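Local coordinates for TPR repeat-containing protein YrrB (Bacillus subtilis, PDB 2Q7F) that may act as an interaction mediator in complexes that join RNA sulfuration components, RNA processing components and aminoacyl-tRNA synthetases, at residues A[150-155]-A[159-164]; A[167-172]-A[179-184]; A[173-178]-A[204-209]; A[217-222]-A[227-232]. One frame throughout, in Å; residues are numbered along the deposited sequence.

Contact 1. Residues A[150-155]-A[159-164]; sequences RAVELN and TEARFQ
Val152 and Arg162 meet with their side chains crossed at about a right angle, the branched valine set against the flat end of the arginine. Val152 CG1 lies over one face of the guanidinium, off-centre toward its rim and 3.7 Å from Arg162 CZ. The arginine chain starts out extended and then bends at chi3 (-72°), which carries its planar head round to this methyl. The other branch, Val152 CG2, rests on the neighbouring helix itself, 3.7 Å from Arg162 CA, and also approaches Ala161 CB at 4.4 Å. Alongside, two alanine methyls face each other, Ala151 CB and Ala161 CB, 4.2 Å apart; residues this small suit a place where the axes of the two segments come within 8.8 Å. The segments run roughly antiparallel, at 147°, where a short loop links helix 141-154, in TPR 4, to helix 159-172, most of which belongs to TPR 5. With an alanine at Val152, both branches would be gone, and the guanidinium face and the backbone at Arg162 would probably lose their apolar cover, opening a gap between the helices. Arg162 finds polar partners outside the pair, in a salt bridge from NH2 to Glu156 and a hydrogen bond from NH1 to Gln181. The chemistry is therefore divided: no hydrogen bond crosses this buried contact, where methyl groups pack on each other and on a guanidinium face, while the arginine's charge is answered beyond it.

Contact 2. Residues A[167-172]-A[179-184]; sequences MCLANE and LSQFAA
The Phe182 ring packs on Met167 and Ala170. Its far end reaches over to helix 159-172, with Phe182 CZ 3.7 Å from the backbone atom Met167 N. Farther out, Met167 CG lies 4.2 Å from Phe182 CE1, and on the next turn Ala170 CB approaches Phe182 CE2 at 4.4 Å. The phenylalanine CG stands anti to its own carbonyl carbon (chi1 -67°), a setting from which the long ring spans the gap between the helices, whereas the short alanine opposite lets it come near. This gap belongs to the antiparallel helix pair of TPR 5, whose segments pack at 158° with axes 9.4 Å apart; helix 193-205, through Asn198 and Thr202, also touches Phe182.

Aliphatic packing is made by Leu169 and Gln181, whose side chains meet at a slant, Leu169 CD1 being 3.8 Å from Gln181 CG. Glutamine suits the place because its methylene groups can serve as apolar surface while the amide goes on to a polar partner.

Polar contact lies outside the pair of segments: the Gln181 chain bends at chi2 (-62°), and its amide has Arg162, earlier on helix 159-172, as partner.

Contact 3. Residues A[173-178]-A[204-209]; sequences GMLDEA and AYKENR
Two interhelical turns lie side by side, closest in backbone at Leu175 and Lys206, whose CA atoms are 7.5 Å apart, and in each the chain leaves helical geometry at a residue of positive phi, Gly173 in one and Glu207 in the other. Gly173 has phi 113°, where a side chain would be jammed against the carbonyl oxygen of the preceding residue, so glycine is the natural choice. In the other turn, Glu207 N is hydrogen-bonded to Ala204 O at 3.1 Å.

Leu175 carries the apolar part of the contact. Its CD2 branch lies 4.1 Å from Tyr205 CB, the two side chains crossing at about a right angle; the leucine touches the root of the tyrosine, and the ring leads away. Leu175 CB also nears the aliphatic part of the lysine, 4.4 Å from Lys206 CG, and Thr202 on helix 193-205 extends the surface on which the leucine rests.

Beside this patch stands a salt bridge, with Lys206 NZ 2.7 Å from Asp176 OD2. The ammonium comes to the syn side of the carboxylate, tilted 31° out of its plane. Lysine has the length for this: its chain first runs out extended and then bends at chi3 (65°) and again at chi4, curling the ammonium toward the aspartate. Being at the protein surface, the ion pair probably competes with solvent. Asp176 lies near the N-terminal end of helix 176-188, where a negative charge is likely to be favourable.

Gly173 and Glu207 are 34 residues apart, exactly one tetratricopeptide repeat, and the contact joins the intra-repeat turns of TPR 5 and TPR 6 as they stack in the superhelix.

Contact 4. Residues A[217-222]-A[227-232]; sequences DKAIDI and MLALHA
Ile220 and Ala219 press against Ala229 in the closely fitted part of this contact. Ile220 CG1 lies 3.8 Å from Ala229 CB, and Ala219 CB faces the same methyl at 4.2 Å. The alanines are what allow this: with only a methyl on each, the backbones can draw together until Ile220 CA and Ala229 CA are 6.5 Å apart. Both alanines are buried, and Phe196 of helix 193-205 packs on Ala219 from beyond the pair.

Toward the outside the packing is no longer fully buried. Ile220 sends CG1 out anti to its carbonyl carbon (chi1 -47°) and continues extended, so that its terminal methyl passes Ala229 and reaches the next residue. There Ile220 CD1 touches Leu230 CD2 at 4.0 Å, the end of one branched chain against a branch of the other, the two side chains meeting at a slant. Ile220 and Leu230 are both partly exposed, and long branched residues suit this margin because their ends can reach each other from two helices. No hydrogen bond joins the two segments; a salt bridge between Asp217 and Lys233, just past the second segment, adds a polar tie between the same helices.

The segments are inclined at 144°, antiparallel in sense, with axes 9.2 Å apart. Helix 211-222 closes TPR 6, and helix 227-233 follows it after a short loop, also reaching Tyr197 of helix 193-205 through Ala232. This placement is consistent with the extra C-terminal helix found in many tetratricopeptide-repeat domains, which packs on the last repeat and shields apolar surface that a further repeat would otherwise cover.

The four contacts follow the C-terminal half of the superhelix, from the junction of TPR 4 and TPR 5 to the helix after TPR 6. Contacts 1 and 2 share helix 159-172, with centres 11 Å apart. Contacts 2 and 3 share helix 176-188, lie 9 Å apart between centres, and touch where Ala170 O meets Leu175 CD2; their segments alternate along the chain, whereas every other pair comes in series. Contact 4 stands apart, about 18 Å from contacts 2 and 3 and 24 Å from contact 1, centre to centre. Helix packing within TPR 5, between repeats and onto the last helix thus continues along one stack, as expected of an elongated all-helical solenoid.

Contact 1. Residues A[150-155]-A[159-164]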
loop_
_atom_site.group_PDB
_atom_site.type_symbol
_atom_site.label_atom_id
_atom_site.label_comp_id
_atom_site.label_asym_id
_atom_site.label_seq_id
_atom_site.Cartn_x
_atom_site.Cartn_y
_atom_site.Cartn_z
ATOM N N ARG A 150 9.500 6.029 2.476
ATOM C CA ARG A 150 8.954 7.228 3.062
ATOM C C ARG A 150 7.839 6.913 4.053
ATOM O O ARG A 150 7.826 7.463 5.151
ATOM C CB ARG A 150 8.478 8.174 1.964
ATOM C CG ARG A 150 8.197 9.589 2.430
ATOM C CD ARG A 150 9.333 10.181 3.245
ATOM N NE ARG A 150 8.867 11.386 3.907
ATOM C CZ ARG A 150 9.459 11.960 4.947
ATOM N NH1 ARG A 150 10.564 11.441 5.470
ATOM N NH2 ARG A 150 8.932 13.060 5.464
ATOM N N ALA A 151 6.926 6.019 3.666
ATOM C CA ALA A 151 5.819 5.577 4.524
ATOM C C ALA A 151 6.294 5.049 5.881
ATOM O O ALA A 151 5.662 5.293 6.908
ATOM C CB ALA A 151 4.987 4.508 3.811
ATOM N N VAL A 152 7.396 4.305 5.868
ATOM C CA VAL A 152 8.019 3.835 7.091
ATOM C C VAL A 152 8.498 5.042 7.893
ATOM O O VAL A 152 8.112 5.207 9.043
ATOM C CB VAL A 152 9.176 2.848 6.811
ATOM C CG1 VAL A 152 9.903 2.490 8.102
ATOM C CG2 VAL A 152 8.642 1.600 6.120
ATOM N N GLU A 153 9.303 5.902 7.275
ATOM C CA GLU A 153 9.798 7.108 7.946
ATOM C C GLU A 153 8.670 7.896 8.603
ATOM O O GLU A 153 8.755 8.242 9.783
ATOM C CB GLU A 153 10.570 8.001 6.973
ATOM C CG GLU A 153 11.879 7.394 6.499
ATOM C CD GLU A 153 12.553 8.200 5.398
ATOM O OE1 GLU A 153 12.307 9.427 5.294
ATOM O OE2 GLU A 153 13.343 7.596 4.638
ATOM N N LEU A 154 7.609 8.147 7.841
ATOM C CA LEU A 154 6.472 8.942 8.317
ATOM C C LEU A 154 5.593 8.223 9.340
ATOM O O LEU A 154 4.730 8.837 9.961
ATOM C CB LEU A 154 5.616 9.424 7.140
ATOM C CG LEU A 154 6.100 10.651 6.366
ATOM C CD1 LEU A 154 5.072 11.012 5.297
ATOM C CD2 LEU A 154 6.360 11.836 7.288
ATOM N N ASN A 155 5.803 6.921 9.494
ATOM C CA ASN A 155 5.086 6.127 10.483
ATOM C C ASN A 155 5.889 4.864 10.739
ATOM O O ASN A 155 5.734 3.841 10.060
ATOM C CB ASN A 155 3.651 5.822 10.032
ATOM C CG ASN A 155 2.855 5.026 11.064
ATOM O OD1 ASN A 155 3.417 4.370 11.948
ATOM N ND2 ASN A 155 1.534 5.071 10.941
ATOM N N THR A 159 3.574 -1.446 10.781
ATOM C CA THR A 159 4.121 -2.780 10.495
ATOM C C THR A 159 3.950 -3.204 9.031
ATOM O O THR A 159 4.896 -3.701 8.401
ATOM C CB THR A 159 3.479 -3.835 11.421
ATOM O OG1 THR A 159 3.898 -3.587 12.766
ATOM C CG2 THR A 159 3.889 -5.245 11.034
ATOM N N GLU A 160 2.744 -2.988 8.510
ATOM C CA GLU A 160 2.368 -3.394 7.162
ATOM C C GLU A 160 3.256 -2.748 6.097
ATOM O O GLU A 160 3.769 -3.436 5.202
ATOM C CB GLU A 160 0.895 -3.056 6.905
ATOM C CG GLU A 160 0.107 -4.174 6.244
ATOM C CD GLU A 160 0.832 -4.762 5.045
ATOM O OE1 GLU A 160 1.285 -5.934 5.134
ATOM O OE2 GLU A 160 0.967 -4.046 4.024
ATOM N N ALA A 161 3.439 -1.433 6.205
ATOM C CA ALA A 161 4.333 -0.696 5.318
ATOM C C ALA A 161 5.735 -1.256 5.409
ATOM O O ALA A 161 6.378 -1.514 4.396
ATOM C CB ALA A 161 4.339 0.782 5.667
ATOM N N ARG A 162 6.199 -1.465 6.634
ATOM C CA ARG A 162 7.564 -1.903 6.861
ATOM C C ARG A 162 7.842 -3.285 6.270
ATOM O O ARG A 162 8.935 -3.537 5.760
ATOM C CB ARG A 162 7.893 -1.863 8.346
ATOM C CG ARG A 162 9.369 -1.896 8.613
ATOM C CD ARG A 162 9.653 -1.992 10.084
ATOM N NE ARG A 162 9.351 -0.731 10.751
ATOM C CZ ARG A 162 10.236 0.234 10.974
ATOM N NH1 ARG A 162 11.505 0.099 10.600
ATOM N NH2 ARG A 162 9.841 1.339 11.579
ATOM N N PHE A 163 6.852 -4.172 6.328
ATOM C CA PHE A 163 6.989 -5.483 5.711
ATOM C C PHE A 163 7.064 -5.388 4.182
ATOM O O PHE A 163 7.801 -6.148 3.541
ATOM C CB PHE A 163 5.852 -6.415 6.142
ATOM C CG PHE A 163 5.835 -7.730 5.408
ATOM C CD1 PHE A 163 6.880 -8.636 5.549
ATOM C CD2 PHE A 163 4.782 -8.054 4.567
ATOM C CE1 PHE A 163 6.869 -9.841 4.853
ATOM C CE2 PHE A 163 4.767 -9.262 3.872
ATOM C CZ PHE A 163 5.808 -10.154 4.014
ATOM N N GLN A 164 6.314 -4.453 3.602
ATOM C CA GLN A 164 6.319 -4.258 2.150
ATOM C C GLN A 164 7.620 -3.622 1.658
ATOM O O GLN A 164 8.110 -3.941 0.571
ATOM C CB GLN A 164 5.133 -3.402 1.720
ATOM C CG GLN A 164 3.795 -4.065 1.920
ATOM C CD GLN A 164 3.488 -5.084 0.844
ATOM O OE1 GLN A 164 2.865 -6.112 1.112
ATOM N NE2 GLN A 164 3.921 -4.805 -0.382
#

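Contact 2. Residues A[167-172]-A[179-184]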
loop_
_atom_site.group_PDB
_atom_site.type_symbol
_atom_site.label_atom_id
_atom_site.label_comp_id
_atom_site.label_asym_id
_atom_site.label_seq_id
_atom_site.Cartn_x
_atom_site.Cartn_y
_atom_site.Cartn_z
ATOM N N MET A 167 10.368 -6.424 1.597
ATOM C CA MET A 167 10.284 -7.318 0.438
ATOM C C MET A 167 10.823 -6.649 -0.810
ATOM O O MET A 167 11.408 -7.289 -1.686
ATOM C CB MET A 167 8.841 -7.756 0.193
ATOM C CG MET A 167 8.368 -8.904 1.057
ATOM S SD MET A 167 6.774 -9.533 0.492
ATOM C CE MET A 167 7.285 -10.712 -0.766
ATOM N N CYS A 168 10.618 -5.339 -0.904
ATOM C CA CYS A 168 11.042 -4.587 -2.079
ATOM C C CYS A 168 12.550 -4.359 -2.063
ATOM O O CYS A 168 13.219 -4.465 -3.091
ATOM C CB CYS A 168 10.309 -3.246 -2.150
ATOM S SG CYS A 168 9.995 -2.654 -3.829
ATOM N N LEU A 169 13.075 -4.047 -0.884
ATOM C CA LEU A 169 14.526 -3.939 -0.671
ATOM C C LEU A 169 15.280 -5.215 -1.029
ATOM O O LEU A 169 16.253 -5.168 -1.778
ATOM C CB LEU A 169 14.818 -3.586 0.794
ATOM C CG LEU A 169 14.612 -2.144 1.252
ATOM C CD1 LEU A 169 14.504 -2.080 2.772
ATOM C CD2 LEU A 169 15.757 -1.273 0.737
ATOM N N ALA A 170 14.825 -6.341 -0.482
ATOM C CA ALA A 170 15.417 -7.650 -0.761
ATOM C C ALA A 170 15.353 -7.969 -2.247
ATOM O O ALA A 170 16.245 -8.597 -2.807
ATOM C CB ALA A 170 14.706 -8.734 0.036
ATOM N N ASN A 171 14.280 -7.529 -2.878
ATOM C CA ASN A 171 14.094 -7.754 -4.285
ATOM C C ASN A 171 15.115 -6.981 -5.109
ATOM O O ASN A 171 15.599 -7.472 -6.132
ATOM C CB ASN A 171 12.679 -7.367 -4.689
ATOM C CG ASN A 171 12.260 -8.021 -5.964
ATOM O OD1 ASN A 171 11.664 -9.102 -5.950
ATOM N ND2 ASN A 171 12.597 -7.396 -7.091
ATOM N N GLU A 172 15.450 -5.779 -4.642
ATOM C CA GLU A 172 16.298 -4.870 -5.398
ATOM C C GLU A 172 17.796 -5.144 -5.243
ATOM O O GLU A 172 18.613 -4.554 -5.954
ATOM C CB GLU A 172 15.964 -3.418 -5.045
ATOM C CG GLU A 172 16.181 -2.428 -6.202
ATOM C CD GLU A 172 15.254 -2.658 -7.410
ATOM O OE1 GLU A 172 14.249 -3.399 -7.299
ATOM O OE2 GLU A 172 15.533 -2.085 -8.486
ATOM N N LEU A 179 16.710 -7.239 5.827
ATOM C CA LEU A 179 16.751 -7.922 7.123
ATOM C C LEU A 179 16.576 -6.946 8.281
ATOM O O LEU A 179 15.902 -7.258 9.259
ATOM C CB LEU A 179 18.053 -8.701 7.274
ATOM C CG LEU A 179 18.242 -9.851 6.286
ATOM C CD1 LEU A 179 19.713 -10.179 6.179
ATOM C CD2 LEU A 179 17.423 -11.094 6.667
ATOM N N SER A 180 17.179 -5.763 8.153
ATOM C CA SER A 180 16.947 -4.663 9.090
ATOM C C SER A 180 15.454 -4.441 9.284
ATOM O O SER A 180 14.966 -4.400 10.416
ATOM C CB SER A 180 17.598 -3.367 8.593
ATOM O OG SER A 180 18.995 -3.522 8.467
ATOM N N GLN A 181 14.737 -4.321 8.170
ATOM C CA GLN A 181 13.299 -4.083 8.209
ATOM C C GLN A 181 12.507 -5.311 8.671
ATOM O O GLN A 181 11.655 -5.190 9.556
ATOM C CB GLN A 181 12.779 -3.545 6.867
ATOM C CG GLN A 181 13.383 -2.207 6.433
ATOM C CD GLN A 181 13.086 -1.062 7.390
ATOM O OE1 GLN A 181 12.202 -1.155 8.242
ATOM N NE2 GLN A 181 13.831 0.032 7.250
ATOM N N PHE A 182 12.796 -6.483 8.103
ATOM C CA PHE A 182 12.130 -7.726 8.537
ATOM C C PHE A 182 12.223 -7.933 10.056
ATOM O O PHE A 182 11.257 -8.382 10.681
ATOM C CB PHE A 182 12.679 -8.964 7.812
ATOM C CG PHE A 182 12.375 -9.010 6.333
ATOM C CD1 PHE A 182 11.142 -8.597 5.834
ATOM C CD2 PHE A 182 13.323 -9.500 5.436
ATOM C CE1 PHE A 182 10.869 -8.648 4.464
ATOM C CE2 PHE A 182 13.056 -9.557 4.068
ATOM C CZ PHE A 182 11.825 -9.131 3.583
ATOM N N ALA A 183 13.380 -7.597 10.633
ATOM C CA ALA A 183 13.616 -7.721 12.076
ATOM C C ALA A 183 12.715 -6.795 12.885
ATOM O O ALA A 183 12.133 -7.208 13.890
ATOM C CB ALA A 183 15.075 -7.468 12.408
ATOM N N ALA A 184 12.596 -5.547 12.440
ATOM C CA ALA A 184 11.745 -4.563 13.117
ATOM C C ALA A 184 10.268 -4.979 13.106
ATOM O O ALA A 184 9.548 -4.748 14.086
ATOM C CB ALA A 184 11.931 -3.180 12.504
#

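Contact 3. Residues A[173-178]-A[204-209]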
loop_
_atom_site.group_PDB
_atom_site.type_symbol
_atom_site.label_atom_id
_atom_site.label_comp_id
_atom_site.label_asym_id
_atom_site.label_seq_id
_atom_site.Cartn_x
_atom_site.Cartn_y
_atom_site.Cartn_z
ATOM N N GLY A 173 18.153 -6.044 -4.329
ATOM C CA GLY A 173 19.552 -6.391 -4.093
ATOM C C GLY A 173 20.022 -5.938 -2.728
ATOM O O GLY A 173 20.919 -6.537 -2.146
ATOM N N MET A 174 19.407 -4.870 -2.226
ATOM C CA MET A 174 19.708 -4.315 -0.913
ATOM C C MET A 174 19.190 -5.280 0.150
ATOM O O MET A 174 18.110 -5.081 0.707
ATOM C CB MET A 174 19.051 -2.934 -0.767
ATOM C CG MET A 174 19.487 -1.883 -1.800
ATOM S SD MET A 174 18.386 -0.435 -1.944
ATOM C CE MET A 174 18.874 0.552 -0.523
ATOM N N LEU A 175 19.972 -6.322 0.425
ATOM C CA LEU A 175 19.522 -7.477 1.215
ATOM C C LEU A 175 19.669 -7.338 2.721
ATOM O O LEU A 175 18.908 -7.938 3.473
ATOM C CB LEU A 175 20.241 -8.753 0.764
ATOM C CG LEU A 175 19.935 -9.250 -0.653
ATOM C CD1 LEU A 175 21.138 -9.995 -1.216
ATOM C CD2 LEU A 175 18.673 -10.109 -0.709
ATOM N N ASP A 176 20.652 -6.569 3.165
ATOM C CA ASP A 176 20.928 -6.450 4.595
ATOM C C ASP A 176 19.966 -5.476 5.248
ATOM O O ASP A 176 19.484 -5.709 6.358
ATOM C CB ASP A 176 22.383 -6.047 4.824
ATOM C CG ASP A 176 23.336 -6.844 3.957
ATOM O OD1 ASP A 176 23.429 -6.536 2.747
ATOM O OD2 ASP A 176 23.964 -7.791 4.471
ATOM N N GLU A 177 19.673 -4.396 4.534
ATOM C CA GLU A 177 18.651 -3.433 4.938
ATOM C C GLU A 177 17.245 -4.050 4.900
ATOM O O GLU A 177 16.340 -3.594 5.610
ATOM C CB GLU A 177 18.728 -2.168 4.073
ATOM C CG GLU A 177 19.158 -2.410 2.623
ATOM C CD GLU A 177 20.665 -2.612 2.476
ATOM O OE1 GLU A 177 21.430 -1.667 2.754
ATOM O OE2 GLU A 177 21.088 -3.719 2.077
ATOM N N ALA A 178 17.070 -5.088 4.082
ATOM C CA ALA A 178 15.823 -5.851 4.065
ATOM C C ALA A 178 15.651 -6.551 5.400
ATOM O O ALA A 178 14.598 -6.448 6.032
ATOM C CB ALA A 178 15.815 -6.858 2.924
ATOM N N ALA A 204 19.131 -16.855 2.122
ATOM C CA ALA A 204 19.475 -17.764 1.024
ATOM C C ALA A 204 20.266 -17.066 -0.095
ATOM O O ALA A 204 21.242 -17.614 -0.614
ATOM C CB ALA A 204 18.221 -18.418 0.470
ATOM N N TYR A 205 19.841 -15.852 -0.447
ATOM C CA TYR A 205 20.516 -15.032 -1.446
ATOM C C TYR A 205 21.814 -14.431 -0.904
ATOM O O TYR A 205 22.658 -13.961 -1.673
ATOM C CB TYR A 205 19.578 -13.929 -1.942
ATOM C CG TYR A 205 18.579 -14.391 -2.983
ATOM C CD1 TYR A 205 17.488 -15.189 -2.632
ATOM C CD2 TYR A 205 18.721 -14.027 -4.322
ATOM C CE1 TYR A 205 16.570 -15.618 -3.590
ATOM C CE2 TYR A 205 17.806 -14.446 -5.288
ATOM C CZ TYR A 205 16.738 -15.241 -4.913
ATOM O OH TYR A 205 15.835 -15.660 -5.859
ATOM N N LYS A 206 21.961 -14.450 0.421
ATOM C CA LYS A 206 23.206 -14.055 1.088
ATOM C C LYS A 206 24.190 -15.229 1.186
ATOM O O LYS A 206 25.321 -15.066 1.670
ATOM C CB LYS A 206 22.915 -13.514 2.487
ATOM C CG LYS A 206 22.425 -12.080 2.524
ATOM C CD LYS A 206 22.139 -11.629 3.954
ATOM C CE LYS A 206 23.393 -11.581 4.829
ATOM N NZ LYS A 206 24.327 -10.492 4.435
ATOM N N GLU A 207 23.744 -16.400 0.719
ATOM C CA GLU A 207 24.527 -17.651 0.722
ATOM C C GLU A 207 24.864 -18.122 2.135
ATOM O O GLU A 207 26.028 -18.146 2.536
ATOM C CB GLU A 207 25.788 -17.533 -0.145
ATOM C CG GLU A 207 25.548 -16.839 -1.479
ATOM C CD GLU A 207 26.266 -17.505 -2.627
ATOM O OE1 GLU A 207 27.441 -17.914 -2.459
ATOM O OE2 GLU A 207 25.644 -17.615 -3.706
ATOM N N ASN A 208 23.826 -18.503 2.874
ATOM C CA ASN A 208 23.951 -18.887 4.275
ATOM C C ASN A 208 22.838 -19.852 4.690
ATOM O O ASN A 208 21.724 -19.424 5.000
ATOM C CB ASN A 208 23.952 -17.629 5.163
ATOM C CG ASN A 208 23.973 -17.947 6.650
ATOM O OD1 ASN A 208 23.292 -17.297 7.440
ATOM N ND2 ASN A 208 24.758 -18.946 7.036
ATOM N N ARG A 209 23.139 -21.150 4.689
ATOM C CA ARG A 209 22.165 -22.160 5.103
ATOM C C ARG A 209 22.118 -22.440 6.601
ATOM O O ARG A 209 21.640 -23.493 7.024
ATOM C CB ARG A 209 22.750 -23.578 5.027
ATOM C CG ARG A 209 22.448 -24.353 3.743
ATOM C CD ARG A 209 23.700 -24.566 2.896
ATOM N NE ARG A 209 24.626 -25.533 3.496
ATOM C CZ ARG A 209 25.889 -25.724 3.108
ATOM N NH1 ARG A 209 26.403 -25.014 2.108
ATOM N NH2 ARG A 209 26.644 -26.629 3.724
#

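Contact 4. Residues A[217-222]-A[227-232]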
loop_
_atom_site.group_PDB
_atom_site.type_symbol
_atom_site.label_atom_id
_atom_site.label_comp_id
_atom_site.label_asym_id
_atom_site.label_seq_id
_atom_site.Cartn_x
_atom_site.Cartn_y
_atom_site.Cartn_z
ATOM N N ASP A 217 12.475 -21.837 10.278
ATOM C CA ASP A 217 11.912 -22.613 11.381
ATOM C C ASP A 217 10.813 -21.828 12.071
ATOM O O ASP A 217 9.671 -22.289 12.166
ATOM C CB ASP A 217 12.994 -22.966 12.407
ATOM C CG ASP A 217 13.954 -24.030 11.912
ATOM O OD1 ASP A 217 13.549 -24.862 11.073
ATOM O OD2 ASP A 217 15.120 -24.034 12.369
ATOM N N LYS A 218 11.170 -20.628 12.525
ATOM C CA LYS A 218 10.275 -19.782 13.307
ATOM C C LYS A 218 8.995 -19.415 12.557
ATOM O O LYS A 218 7.981 -19.102 13.179
ATOM C CB LYS A 218 11.012 -18.537 13.805
ATOM C CG LYS A 218 10.328 -17.846 14.977
ATOM C CD LYS A 218 11.322 -17.246 15.964
ATOM C CE LYS A 218 11.668 -18.219 17.077
ATOM N NZ LYS A 218 12.207 -17.506 18.268
ATOM N N ALA A 219 9.041 -19.477 11.229
ATOM C CA ALA A 219 7.858 -19.241 10.398
ATOM C C ALA A 219 6.888 -20.416 10.459
ATOM O O ALA A 219 5.681 -20.218 10.572
ATOM C CB ALA A 219 8.254 -18.947 8.958
ATOM N N ILE A 220 7.418 -21.635 10.377
ATOM C CA ILE A 220 6.602 -22.845 10.502
ATOM C C ILE A 220 6.134 -22.991 11.952
ATOM O O ILE A 220 4.983 -23.352 12.214
ATOM C CB ILE A 220 7.368 -24.107 10.045
ATOM C CG1 ILE A 220 8.059 -23.850 8.701
ATOM C CG2 ILE A 220 6.418 -25.296 9.943
ATOM C CD1 ILE A 220 8.972 -24.961 8.236
ATOM N N ASP A 221 7.048 -22.695 12.875
ATOM C CA ASP A 221 6.770 -22.581 14.308
ATOM C C ASP A 221 5.490 -21.779 14.572
ATOM O O ASP A 221 4.634 -22.206 15.352
ATOM C CB ASP A 221 7.977 -21.917 14.987
ATOM C CG ASP A 221 7.892 -21.913 16.503
ATOM O OD1 ASP A 221 6.993 -21.250 17.067
ATOM O OD2 ASP A 221 8.761 -22.549 17.133
ATOM N N ILE A 222 5.364 -20.625 13.920
ATOM C CA ILE A 222 4.195 -19.762 14.093
ATOM C C ILE A 222 2.972 -20.332 13.365
ATOM O O ILE A 222 1.925 -20.539 13.980
ATOM C CB ILE A 222 4.489 -18.285 13.667
ATOM C CG1 ILE A 222 5.431 -17.596 14.670
ATOM C CG2 ILE A 222 3.197 -17.478 13.496
ATOM C CD1 ILE A 222 4.859 -17.391 16.083
ATOM N N MET A 227 3.009 -23.403 3.709
ATOM C CA MET A 227 3.490 -24.292 2.642
ATOM C C MET A 227 4.725 -23.780 1.913
ATOM O O MET A 227 5.600 -24.570 1.547
ATOM C CB MET A 227 2.383 -24.608 1.633
ATOM C CG MET A 227 1.715 -25.963 1.855
ATOM S SD MET A 227 1.009 -26.666 0.343
ATOM C CE MET A 227 -0.243 -25.444 -0.082
ATOM N N LEU A 228 4.788 -22.466 1.701
ATOM C CA LEU A 228 5.970 -21.840 1.113
ATOM C C LEU A 228 7.202 -21.978 2.014
ATOM O O LEU A 228 8.285 -22.320 1.535
ATOM C CB LEU A 228 5.695 -20.379 0.745
ATOM C CG LEU A 228 5.321 -20.041 -0.709
ATOM C CD1 LEU A 228 4.466 -21.118 -1.416
ATOM C CD2 LEU A 228 4.633 -18.684 -0.776
ATOM N N ALA A 229 7.038 -21.742 3.314
ATOM C CA ALA A 229 8.131 -21.964 4.264
ATOM C C ALA A 229 8.524 -23.427 4.252
ATOM O O ALA A 229 9.701 -23.756 4.373
ATOM C CB ALA A 229 7.746 -21.522 5.667
ATOM N N LEU A 230 7.534 -24.299 4.086
ATOM C CA LEU A 230 7.759 -25.742 4.024
ATOM C C LEU A 230 8.580 -26.141 2.801
ATOM O O LEU A 230 9.615 -26.803 2.930
ATOM C CB LEU A 230 6.427 -26.507 4.058
ATOM C CG LEU A 230 5.722 -26.598 5.418
ATOM C CD1 LEU A 230 4.274 -27.028 5.252
ATOM C CD2 LEU A 230 6.474 -27.536 6.360
ATOM N N HIS A 231 8.122 -25.726 1.624
ATOM C CA HIS A 231 8.821 -26.016 0.379
ATOM C C HIS A 231 10.203 -25.369 0.348
ATOM O O HIS A 231 11.159 -25.968 -0.143
ATOM C CB HIS A 231 7.991 -25.582 -0.830
ATOM C CG HIS A 231 6.682 -26.300 -0.951
ATOM N ND1 HIS A 231 6.533 -27.636 -0.644
ATOM C CD2 HIS A 231 5.465 -25.869 -1.358
ATOM C CE1 HIS A 231 5.279 -27.996 -0.848
ATOM N NE2 HIS A 231 4.610 -26.943 -1.281
ATOM N N ALA A 232 10.303 -24.157 0.893
ATOM C CA ALA A 232 11.580 -23.446 0.970
ATOM C C ALA A 232 12.613 -24.197 1.813
ATOM O O ALA A 232 13.806 -24.167 1.513
ATOM C CB ALA A 232 11.379 -22.033 1.509
#